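Argininosuccinate lyase (Chelativorans sp., PDB 6RXA) acts as EDDS lyase, a C-N lyase of the aspartase/fumarase superfamily, and probably splits argininosuccinate into fumarate and L-arginine. Local coordinates at residues Asn211-Ser216 / Asp222-Asn227; Ser44-Ala49 / Ala116-Arg121; His144-His149 / Ala456-Ala461; Asn439-Glu444 / Pro449-Val454. The protein carries 2 engineered substitutions. One frame throughout, in Å; residues are numbered along the deposited sequence.

Contact 1 (Asn211-Ser216 / Asp222-Asn227)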
# COMPACT_ATOMS: atom_id res chain seq x y z
N ASN A 211 16.89 -20.38 32.27
CA ASN A 211 16.78 -21.54 31.38
C ASN A 211 15.74 -21.18 30.33
O ASN A 211 14.53 -21.35 30.55
CB ASN A 211 16.41 -22.81 32.13
CG ASN A 211 16.36 -24.02 31.22
OD1 ASN A 211 16.37 -23.89 29.99
ND2 ASN A 211 16.27 -25.20 31.82
N ARG A 212 16.20 -20.68 29.19
CA ARG A 212 15.28 -20.19 28.17
C ARG A 212 14.45 -21.32 27.58
O ARG A 212 13.29 -21.09 27.18
CB ARG A 212 16.08 -19.48 27.08
CG ARG A 212 16.83 -18.24 27.55
CD ARG A 212 17.39 -17.45 26.36
NE ARG A 212 16.31 -17.07 25.46
CZ ARG A 212 16.44 -16.83 24.15
NH1 ARG A 212 17.64 -16.90 23.56
NH2 ARG A 212 15.37 -16.53 23.44
N ASP A 213 14.99 -22.53 27.53
CA ASP A 213 14.24 -23.66 27.00
C ASP A 213 13.07 -24.03 27.90
O ASP A 213 12.03 -24.48 27.41
CB ASP A 213 15.17 -24.86 26.82
CG ASP A 213 16.17 -24.67 25.69
OD1 ASP A 213 15.78 -24.12 24.65
OD2 ASP A 213 17.33 -25.09 25.85
N ARG A 214 13.21 -23.86 29.22
CA ARG A 214 12.10 -24.21 30.12
C ARG A 214 10.94 -23.24 29.95
O ARG A 214 9.78 -23.65 29.86
CB ARG A 214 12.58 -24.22 31.57
CG ARG A 214 11.46 -24.30 32.63
CD ARG A 214 10.74 -25.66 32.67
NE ARG A 214 11.69 -26.76 32.62
CZ ARG A 214 11.64 -27.75 31.73
NH1 ARG A 214 12.57 -28.70 31.76
NH2 ARG A 214 10.65 -27.83 30.84
N THR A 215 11.22 -21.93 29.94
CA THR A 215 10.14 -20.96 29.78
C THR A 215 9.42 -21.21 28.47
O THR A 215 8.18 -21.17 28.41
CB THR A 215 10.72 -19.55 29.80
OG1 THR A 215 11.76 -19.47 30.79
CG2 THR A 215 9.64 -18.55 30.13
N SER A 216 10.19 -21.48 27.41
CA SER A 216 9.63 -21.77 26.09
C SER A 216 8.71 -22.98 26.13
O SER A 216 7.58 -22.93 25.65
CB SER A 216 10.79 -21.99 25.13
OG SER A 216 10.34 -22.30 23.83
N ASP A 222 7.83 -24.08 20.19
CA ASP A 222 8.53 -25.22 19.61
C ASP A 222 10.03 -25.00 19.47
O ASP A 222 10.75 -25.92 19.06
CB ASP A 222 7.93 -25.58 18.25
CG ASP A 222 6.55 -26.18 18.36
OD1 ASP A 222 6.27 -26.84 19.38
OD2 ASP A 222 5.74 -25.99 17.42
N GLY A 223 10.53 -23.82 19.83
CA GLY A 223 11.94 -23.50 19.71
C GLY A 223 12.10 -22.07 20.18
O GLY A 223 11.14 -21.43 20.60
N LEU A 224 13.35 -21.59 20.12
CA LEU A 224 13.68 -20.24 20.56
C LEU A 224 13.90 -19.31 19.37
O LEU A 224 14.32 -19.73 18.29
CB LEU A 224 14.98 -20.24 21.37
CG LEU A 224 14.99 -21.08 22.64
CD1 LEU A 224 16.31 -20.95 23.34
CD2 LEU A 224 13.83 -20.69 23.56
N VAL A 225 13.60 -18.03 19.58
CA VAL A 225 14.26 -16.97 18.82
C VAL A 225 15.60 -16.80 19.54
O VAL A 225 15.63 -16.38 20.71
CB VAL A 225 13.47 -15.66 18.83
CG1 VAL A 225 14.23 -14.59 18.03
CG2 VAL A 225 12.05 -15.82 18.30
N VAL A 226 16.69 -17.18 18.90
CA VAL A 226 17.93 -17.37 19.64
C VAL A 226 18.57 -16.04 19.99
O VAL A 226 18.66 -15.68 21.17
CB VAL A 226 18.90 -18.31 18.89
CG1 VAL A 226 20.22 -18.45 19.66
CG2 VAL A 226 18.23 -19.67 18.68
N ASN A 227 19.01 -15.29 18.99
CA ASN A 227 19.72 -14.04 19.24
C ASN A 227 18.81 -13.03 19.94
O ASN A 227 17.65 -12.85 19.57
CB ASN A 227 20.24 -13.48 17.91
CG ASN A 227 20.95 -12.18 18.09
OD1 ASN A 227 20.32 -11.13 18.18
ND2 ASN A 227 22.29 -12.23 18.12
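Arg212 reaches from the first turn of helix 212-218 to two consecutive carbonyls, those of Val225 and Val226. Its CB starts the contact against a methyl of Leu224, 4.0 Å from CD1. The chain then bends about CG-CD (chi3 57°), which sets one face of the guanidinium over that same methyl. NE turns to the carbonyl of Leu198. At the far edge NH2 gives a short bond to Val225 O (2.7 Å, 168°), with that oxygen nearly in the guanidinium plane, though NH2 is tilted from the carbonyl plane. NH1 reaches Val226 O at 2.9 Å on a lone pair in the carbonyl plane, and also bonds Lys446 O of the second subunit. Arginine suits the place because several N-H groups in one plane can serve several backbone oxygens at once. Asn211 is the N-cap of this helix and Asn227 that of helix 228-233, so the bonds tie a helix start to the loop leading into the next one. With an alanine here, the carbonyls of Val225 and Val226 would probably lose these donors, and Leu224 CD1 the flat group lying over it. Leu224 lies against the helix: its CD2 packs on Ser216 CB at 3.7 Å, and its CD1 meets Asp213 OD1 at 3.5 Å, the two side chains crossing at about a right angle. Asp213 OD2 forms a salt bridge with Lys446 of the second subunit.

Contact 2 (Ser44-Ala49 / Ala116-Arg121); sequences SQIHRA and ANAGKR
Ile46 enters the surface of helix 112-147 with one methyl group. Its CD1 sits 3.4 Å from the backbone N of Gly119 and 3.6 Å from Gly119 CA, with Ala118 CB on its flank at 3.8 Å. The interaction is purely van der Waals, and small residues suit the receiving side: glycine bares its backbone to the methyl and alanine adds only a low wall, which brings the CA atoms of Ile46 and Gly119 to 7.3 Å of each other. The torsions aim the longer branch outward. CG1 lies anti to the carbonyl carbon (chi1 -68°), and CD1 continues it in an extended line (chi2 166°).

Beyond this first shell, Leu115 and Met122, also on helix 112-147, pack on Ile46. On the side of that helix turned from Ile46, Asn117 OD1 accepts from Arg121 NE at 2.9 Å, nearly along the C=O axis and in the guanidinium plane, joining one turn to the next. Arg121 NH1 goes on to the carbonyls of Arg192 and Ile193, and Asn117 ND2 to that of Gly234. Helix 35-56 is anchored in its turn, for Asp76 takes Arg48 in a salt bridge and Ser44 OG in a hydrogen bond.

Ile46, its side chain about 10 Å from that of Arg112, which binds succinate and fumarate, sits among Leu115, Ala118, Gly119 and Met122 (i, i+3, i+4, i+7), an arrangement consistent with knobs-into-holes packing in this largely helical lyase.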
# COMPACT_ATOMS: atom_id res chain seq x y z
N SER A 44 -0.26 -12.75 31.20
CA SER A 44 -0.44 -13.35 32.52
C SER A 44 0.12 -14.76 32.57
O SER A 44 0.68 -15.18 33.59
CB SER A 44 -1.92 -13.33 32.92
OG SER A 44 -2.32 -12.03 33.32
N GLN A 45 -0.04 -15.52 31.49
CA GLN A 45 0.58 -16.84 31.40
C GLN A 45 2.09 -16.72 31.40
O GLN A 45 2.79 -17.53 32.04
CB GLN A 45 0.09 -17.56 30.15
CG GLN A 45 -1.36 -17.99 30.24
CD GLN A 45 -1.61 -18.98 31.37
OE1 GLN A 45 -1.17 -20.13 31.31
NE2 GLN A 45 -2.32 -18.54 32.40
N ILE A 46 2.63 -15.72 30.70
CA ILE A 46 4.08 -15.51 30.68
C ILE A 46 4.61 -15.23 32.08
O ILE A 46 5.66 -15.74 32.47
CB ILE A 46 4.44 -14.41 29.67
CG1 ILE A 46 4.15 -14.92 28.25
CG2 ILE A 46 5.87 -13.95 29.86
CD1 ILE A 46 4.16 -13.80 27.20
N HIS A 47 3.90 -14.41 32.85
CA HIS A 47 4.36 -14.15 34.22
C HIS A 47 4.50 -15.45 34.99
O HIS A 47 5.47 -15.65 35.73
CB HIS A 47 3.39 -13.23 34.96
CG HIS A 47 3.17 -11.91 34.31
ND1 HIS A 47 4.15 -11.26 33.59
CD2 HIS A 47 2.08 -11.11 34.26
CE1 HIS A 47 3.67 -10.13 33.12
NE2 HIS A 47 2.41 -10.01 33.51
N ARG A 48 3.51 -16.33 34.86
CA ARG A 48 3.55 -17.60 35.58
C ARG A 48 4.71 -18.46 35.09
O ARG A 48 5.45 -19.03 35.91
CB ARG A 48 2.22 -18.32 35.41
CG ARG A 48 1.08 -17.65 36.15
CD ARG A 48 -0.25 -18.33 35.89
NE ARG A 48 -1.30 -17.80 36.77
CZ ARG A 48 -1.92 -16.64 36.57
NH1 ARG A 48 -1.61 -15.88 35.54
NH2 ARG A 48 -2.85 -16.24 37.42
N ALA A 49 4.89 -18.58 33.78
CA ALA A 49 5.97 -19.41 33.25
C ALA A 49 7.33 -18.86 33.64
O ALA A 49 8.24 -19.62 33.99
CB ALA A 49 5.86 -19.52 31.73
N ALA A 116 6.57 -8.34 25.69
CA ALA A 116 5.66 -7.88 24.65
C ALA A 116 5.77 -8.74 23.40
O ALA A 116 4.76 -9.13 22.82
CB ALA A 116 5.93 -6.41 24.32
N ASN A 117 7.00 -9.02 22.97
CA ASN A 117 7.18 -9.81 21.75
C ASN A 117 6.59 -11.20 21.94
O ASN A 117 5.91 -11.72 21.04
CB ASN A 117 8.67 -9.89 21.40
CG ASN A 117 8.93 -10.29 19.94
OD1 ASN A 117 8.95 -11.47 19.59
ND2 ASN A 117 9.20 -9.29 19.09
N ALA A 118 6.83 -11.81 23.10
CA ALA A 118 6.32 -13.16 23.38
C ALA A 118 4.80 -13.18 23.48
O ALA A 118 4.15 -14.09 22.95
CB ALA A 118 6.94 -13.71 24.66
N GLY A 119 4.20 -12.22 24.19
CA GLY A 119 2.76 -12.21 24.32
C GLY A 119 2.06 -12.02 22.98
O GLY A 119 1.04 -12.66 22.70
N LYS A 120 2.59 -11.13 22.14
CA LYS A 120 2.04 -10.94 20.80
C LYS A 120 2.13 -12.23 19.99
O LYS A 120 1.18 -12.60 19.29
CB LYS A 120 2.77 -9.82 20.06
CG LYS A 120 2.29 -9.54 18.60
CD LYS A 120 0.97 -8.76 18.58
CE LYS A 120 0.33 -8.62 17.20
NZ LYS A 120 1.11 -7.72 16.32
N ARG A 121 3.25 -12.94 20.11
CA ARG A 121 3.40 -14.22 19.41
C ARG A 121 2.38 -15.24 19.90
O ARG A 121 1.82 -16.00 19.10
CB ARG A 121 4.82 -14.76 19.58
CG ARG A 121 5.89 -14.08 18.73
CD ARG A 121 7.28 -14.53 19.20
NE ARG A 121 8.33 -13.99 18.34
CZ ARG A 121 8.70 -14.54 17.19
NH1 ARG A 121 8.13 -15.66 16.77
NH2 ARG A 121 9.65 -13.97 16.47

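Contact 3 (His144-His149 / Ala456-Ala461); sequences HKAADH and ASIDDA
Ile458, on the long helix 451-500, presses the end of its side chain onto the last turn of helix 112-147. The touching atom is CD1, which rests 3.6 Å from Ala147 CA and 3.9 Å from Ala146 C, with both alanine methyls (Ala146 CB and Ala147 CB) at 4.1 Å. It therefore meets backbone as much as side chain. Two alanines make this possible, because their short side chains let the CA atoms of Ala147 and Ile458 come within 7.0 Å.

The isoleucine is stretched toward its partner. CG1 stands anti to the carbonyl carbon (chi1 -71°) and CD1 prolongs it (chi2 171°), while the branch CG2 is anti to the backbone N, leaving CD1 as the atom that touches the alanines. Further on, His149 N bonds Ala146 O at 2.9 Å, and Lys145 NZ holds the carbonyls of Arg347 and Leu349.

Val143 adds to the surroundings of Ile458. With the end of Ile458 resting on the small surface of Ala146 and Ala147, the long C-terminal helix 451-500 packs here on helix 112-147, with Met173 of helix 168-193 nearby, in the largely helical fold of the aspartase/fumarase superfamily.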
# COMPACT_ATOMS: atom_id res chain seq x y z
N HIS A 144 -16.60 -30.60 -0.73
CA HIS A 144 -17.83 -31.37 -0.57
C HIS A 144 -18.90 -30.88 -1.54
O HIS A 144 -19.67 -31.69 -2.08
CB HIS A 144 -18.28 -31.33 0.89
CG HIS A 144 -17.23 -31.83 1.84
ND1 HIS A 144 -17.38 -31.77 3.21
CD2 HIS A 144 -16.03 -32.41 1.61
CE1 HIS A 144 -16.30 -32.28 3.79
NE2 HIS A 144 -15.47 -32.67 2.84
N LYS A 145 -18.94 -29.57 -1.81
CA LYS A 145 -19.83 -29.04 -2.85
C LYS A 145 -19.42 -29.54 -4.23
O LYS A 145 -20.27 -29.97 -5.02
CB LYS A 145 -19.82 -27.51 -2.79
CG LYS A 145 -20.90 -26.81 -3.62
CD LYS A 145 -22.30 -26.91 -3.02
CE LYS A 145 -23.24 -25.88 -3.65
NZ LYS A 145 -24.55 -25.87 -2.95
N ALA A 146 -18.12 -29.53 -4.53
CA ALA A 146 -17.66 -30.02 -5.82
C ALA A 146 -18.12 -31.44 -6.07
O ALA A 146 -18.50 -31.80 -7.19
CB ALA A 146 -16.14 -29.94 -5.91
N ALA A 147 -18.07 -32.28 -5.03
CA ALA A 147 -18.39 -33.69 -5.19
C ALA A 147 -19.83 -33.92 -5.64
O ALA A 147 -20.12 -34.97 -6.22
CB ALA A 147 -18.12 -34.42 -3.88
N ASP A 148 -20.72 -32.97 -5.40
CA ASP A 148 -22.11 -33.08 -5.82
C ASP A 148 -22.36 -32.48 -7.20
O ASP A 148 -23.51 -32.49 -7.66
CB ASP A 148 -23.03 -32.39 -4.81
CG ASP A 148 -23.20 -33.19 -3.53
OD1 ASP A 148 -22.93 -34.41 -3.54
OD2 ASP A 148 -23.62 -32.58 -2.53
N HIS A 149 -21.32 -31.95 -7.85
CA HIS A 149 -21.49 -31.19 -9.08
C HIS A 149 -20.54 -31.62 -10.19
O HIS A 149 -20.16 -30.81 -11.04
CB HIS A 149 -21.42 -29.69 -8.80
CG HIS A 149 -22.61 -29.22 -8.05
ND1 HIS A 149 -23.84 -29.02 -8.65
CD2 HIS A 149 -22.79 -28.99 -6.73
CE1 HIS A 149 -24.72 -28.66 -7.73
NE2 HIS A 149 -24.11 -28.63 -6.56
N ALA A 456 -10.81 -37.61 -9.40
CA ALA A 456 -9.45 -37.88 -8.96
C ALA A 456 -8.92 -36.76 -8.08
O ALA A 456 -8.30 -37.00 -7.04
CB ALA A 456 -8.53 -38.10 -10.16
N SER A 457 -9.17 -35.51 -8.49
CA SER A 457 -8.73 -34.36 -7.71
C SER A 457 -9.46 -34.31 -6.38
O SER A 457 -8.87 -33.93 -5.35
CB SER A 457 -8.96 -33.07 -8.48
OG SER A 457 -7.99 -32.91 -9.50
N ILE A 458 -10.75 -34.65 -6.37
CA ILE A 458 -11.49 -34.67 -5.11
C ILE A 458 -10.91 -35.72 -4.17
O ILE A 458 -10.70 -35.44 -2.98
CB ILE A 458 -13.00 -34.89 -5.37
CG1 ILE A 458 -13.61 -33.64 -6.01
CG2 ILE A 458 -13.71 -35.27 -4.06
CD1 ILE A 458 -15.03 -33.85 -6.49
N ASP A 459 -10.64 -36.92 -4.69
CA ASP A 459 -10.05 -37.96 -3.85
C ASP A 459 -8.74 -37.49 -3.24
O ASP A 459 -8.48 -37.69 -2.04
CB ASP A 459 -9.80 -39.23 -4.68
CG ASP A 459 -11.08 -39.94 -5.09
OD1 ASP A 459 -12.16 -39.63 -4.55
OD2 ASP A 459 -11.00 -40.84 -5.96
N ASP A 460 -7.90 -36.83 -4.04
CA ASP A 460 -6.64 -36.31 -3.53
C ASP A 460 -6.87 -35.24 -2.47
O ASP A 460 -6.18 -35.20 -1.45
CB ASP A 460 -5.80 -35.75 -4.68
CG ASP A 460 -5.15 -36.84 -5.51
OD1 ASP A 460 -5.21 -38.02 -5.08
OD2 ASP A 460 -4.59 -36.53 -6.59
N ALA A 461 -7.84 -34.34 -2.71
CA ALA A 461 -8.10 -33.26 -1.77
C ALA A 461 -8.66 -33.79 -0.45
O ALA A 461 -8.36 -33.25 0.62
CB ALA A 461 -9.06 -32.25 -2.40

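Contact 4 (Asn439-Glu444 / Pro449-Val454); sequences NVLRRE and PAPMSV
Ala450 lies at the tight centre of this link, close against the backbone of Arg443 and Val440. Its N donates to Arg443 O at 3.0 Å. The methyl, Ala450 CB, is pushed to 3.2 Å from that same oxygen and also touches the carbonyl of Val440. A side chain no larger than a methyl suits such a close spot. Beside it Pro449 is packed from two directions: its CD lies 3.7 Å from Arg443 CB, while Val440 CG1 touches its carbonyl O at 3.5 Å. That methyl points there because it stands anti to the valine N (chi1 170°).

The chain of Arg443, extended from CG to NE, crosses the Pro449 ring obliquely before its end leads away. Its NH2 returns to Asn439 O at 3.0 Å, in the guanidinium plane, and also meets Asp369 in a salt bridge, while NE bonds Gln164. With an alanine in its place, Asp369 and Asn439 O would probably lose their partner in this guanidinium, and Pro449 CG the touch of Arg443 CD.

Ser453 OG bonds the carbonyl of Gly445 in the intervening loop. The solvent side is looser: Leu441 CD2 only grazes Pro451 CD at 3.9 Å, and the exposed Glu444 offers its CB to Ala450 CB at 3.8 Å while its carboxylate end leads off.

Arg443 is the centre of an inverse gamma turn, Ala450 is an N-cap, and Pro451 begins the next helix, a position in the first turn where the missing N-H of proline costs no helix bond: together they form a compact helix-loop-helix link between helix 436-442 and the long helix 451-500.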
# COMPACT_ATOMS: atom_id res chain seq x y z
N ASN A 439 -17.76 -31.78 -24.90
CA ASN A 439 -16.60 -30.93 -24.67
C ASN A 439 -15.98 -31.24 -23.31
O ASN A 439 -14.75 -31.27 -23.15
CB ASN A 439 -16.97 -29.44 -24.69
CG ASN A 439 -17.04 -28.86 -26.08
OD1 ASN A 439 -16.40 -27.84 -26.36
ND2 ASN A 439 -17.84 -29.46 -26.93
N VAL A 440 -16.83 -31.45 -22.29
CA VAL A 440 -16.34 -31.76 -20.96
C VAL A 440 -15.68 -33.13 -20.95
O VAL A 440 -14.56 -33.30 -20.47
CB VAL A 440 -17.49 -31.68 -19.94
CG1 VAL A 440 -17.05 -32.25 -18.61
CG2 VAL A 440 -17.93 -30.23 -19.76
N LEU A 441 -16.36 -34.13 -21.53
CA LEU A 441 -15.84 -35.49 -21.51
C LEU A 441 -14.51 -35.60 -22.24
O LEU A 441 -13.63 -36.39 -21.84
CB LEU A 441 -16.87 -36.45 -22.12
CG LEU A 441 -18.16 -36.65 -21.33
CD1 LEU A 441 -19.07 -37.66 -22.04
CD2 LEU A 441 -17.85 -37.09 -19.92
N ARG A 442 -14.33 -34.85 -23.33
CA ARG A 442 -13.06 -34.91 -24.06
C ARG A 442 -11.90 -34.33 -23.26
O ARG A 442 -10.75 -34.71 -23.51
CB ARG A 442 -13.19 -34.17 -25.39
CG ARG A 442 -13.89 -35.00 -26.45
CD ARG A 442 -13.82 -34.34 -27.81
NE ARG A 442 -14.73 -33.20 -27.91
CZ ARG A 442 -15.98 -33.27 -28.37
NH1 ARG A 442 -16.49 -34.43 -28.78
NH2 ARG A 442 -16.72 -32.17 -28.43
N ARG A 443 -12.17 -33.44 -22.31
CA ARG A 443 -11.12 -32.79 -21.52
C ARG A 443 -10.89 -33.64 -20.27
O ARG A 443 -11.32 -33.31 -19.16
CB ARG A 443 -11.52 -31.36 -21.18
CG ARG A 443 -11.53 -30.43 -22.39
CD ARG A 443 -12.23 -29.10 -22.10
NE ARG A 443 -11.92 -28.16 -23.17
CZ ARG A 443 -12.42 -28.25 -24.40
NH1 ARG A 443 -12.07 -27.38 -25.34
NH2 ARG A 443 -13.29 -29.21 -24.69
N GLU A 444 -10.17 -34.75 -20.47
CA GLU A 444 -10.05 -35.79 -19.45
C GLU A 444 -8.65 -35.94 -18.84
O GLU A 444 -8.43 -36.87 -18.06
CB GLU A 444 -10.54 -37.13 -20.00
CG GLU A 444 -9.82 -37.58 -21.26
CD GLU A 444 -10.26 -38.96 -21.71
OE1 GLU A 444 -9.75 -39.45 -22.74
OE2 GLU A 444 -11.12 -39.56 -21.02
N PRO A 449 -11.89 -30.85 -16.76
CA PRO A 449 -13.24 -30.93 -16.18
C PRO A 449 -13.98 -32.26 -16.32
O PRO A 449 -15.05 -32.40 -15.71
CB PRO A 449 -14.00 -29.80 -16.88
CG PRO A 449 -13.29 -29.64 -18.20
CD PRO A 449 -11.83 -29.84 -17.84
N ALA A 450 -13.49 -33.22 -17.08
CA ALA A 450 -14.21 -34.49 -17.18
C ALA A 450 -14.46 -35.06 -15.79
O ALA A 450 -13.57 -34.99 -14.92
CB ALA A 450 -13.38 -35.49 -17.99
N PRO A 451 -15.64 -35.64 -15.53
CA PRO A 451 -15.92 -36.14 -14.18
C PRO A 451 -14.86 -37.05 -13.58
O PRO A 451 -14.58 -36.95 -12.38
CB PRO A 451 -17.27 -36.87 -14.36
CG PRO A 451 -17.94 -36.12 -15.45
CD PRO A 451 -16.83 -35.67 -16.41
N MET A 452 -14.30 -37.98 -14.36
CA MET A 452 -13.30 -38.89 -13.81
C MET A 452 -12.06 -38.12 -13.34
O MET A 452 -11.45 -38.49 -12.33
CB MET A 452 -12.92 -39.95 -14.84
CG MET A 452 -13.96 -41.07 -15.00
SD MET A 452 -14.28 -42.02 -13.49
CE MET A 452 -15.60 -41.08 -12.73
N SER A 453 -11.71 -37.05 -14.05
CA SER A 453 -10.55 -36.25 -13.67
C SER A 453 -10.84 -35.42 -12.43
O SER A 453 -10.02 -35.33 -11.52
CB SER A 453 -10.14 -35.32 -14.82
OG SER A 453 -9.86 -36.05 -15.99
N VAL A 454 -12.01 -34.78 -12.39
CA VAL A 454 -12.35 -33.99 -11.21
C VAL A 454 -12.46 -34.90 -9.99
O VAL A 454 -12.01 -34.54 -8.90
CB VAL A 454 -13.62 -33.16 -11.44
CG1 VAL A 454 -13.98 -32.38 -10.18
CG2 VAL A 454 -13.43 -32.22 -12.61

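How the contacts relate
From the N terminus, contact 2 closes first, bringing helix 35-56 onto the early part of helix 112-147. The far end of that helix opens contact 3, whose loop of 306 residues is closed only on helix 451-500. Contacts 1 and 4 both fall within this span, one after the other, and each closes a short local loop, of five and four residues; none of the four loops cross. Contacts 1 and 2 lie side by side, with centres 13 Å apart and Val225 CG2 3.5 Å from Arg121 NH2. Contacts 3 and 4 share helix 451-500, their centres about 42 to 53 Å from those of contacts 1 and 2. Contacts 1 and 4 both touch the second subunit.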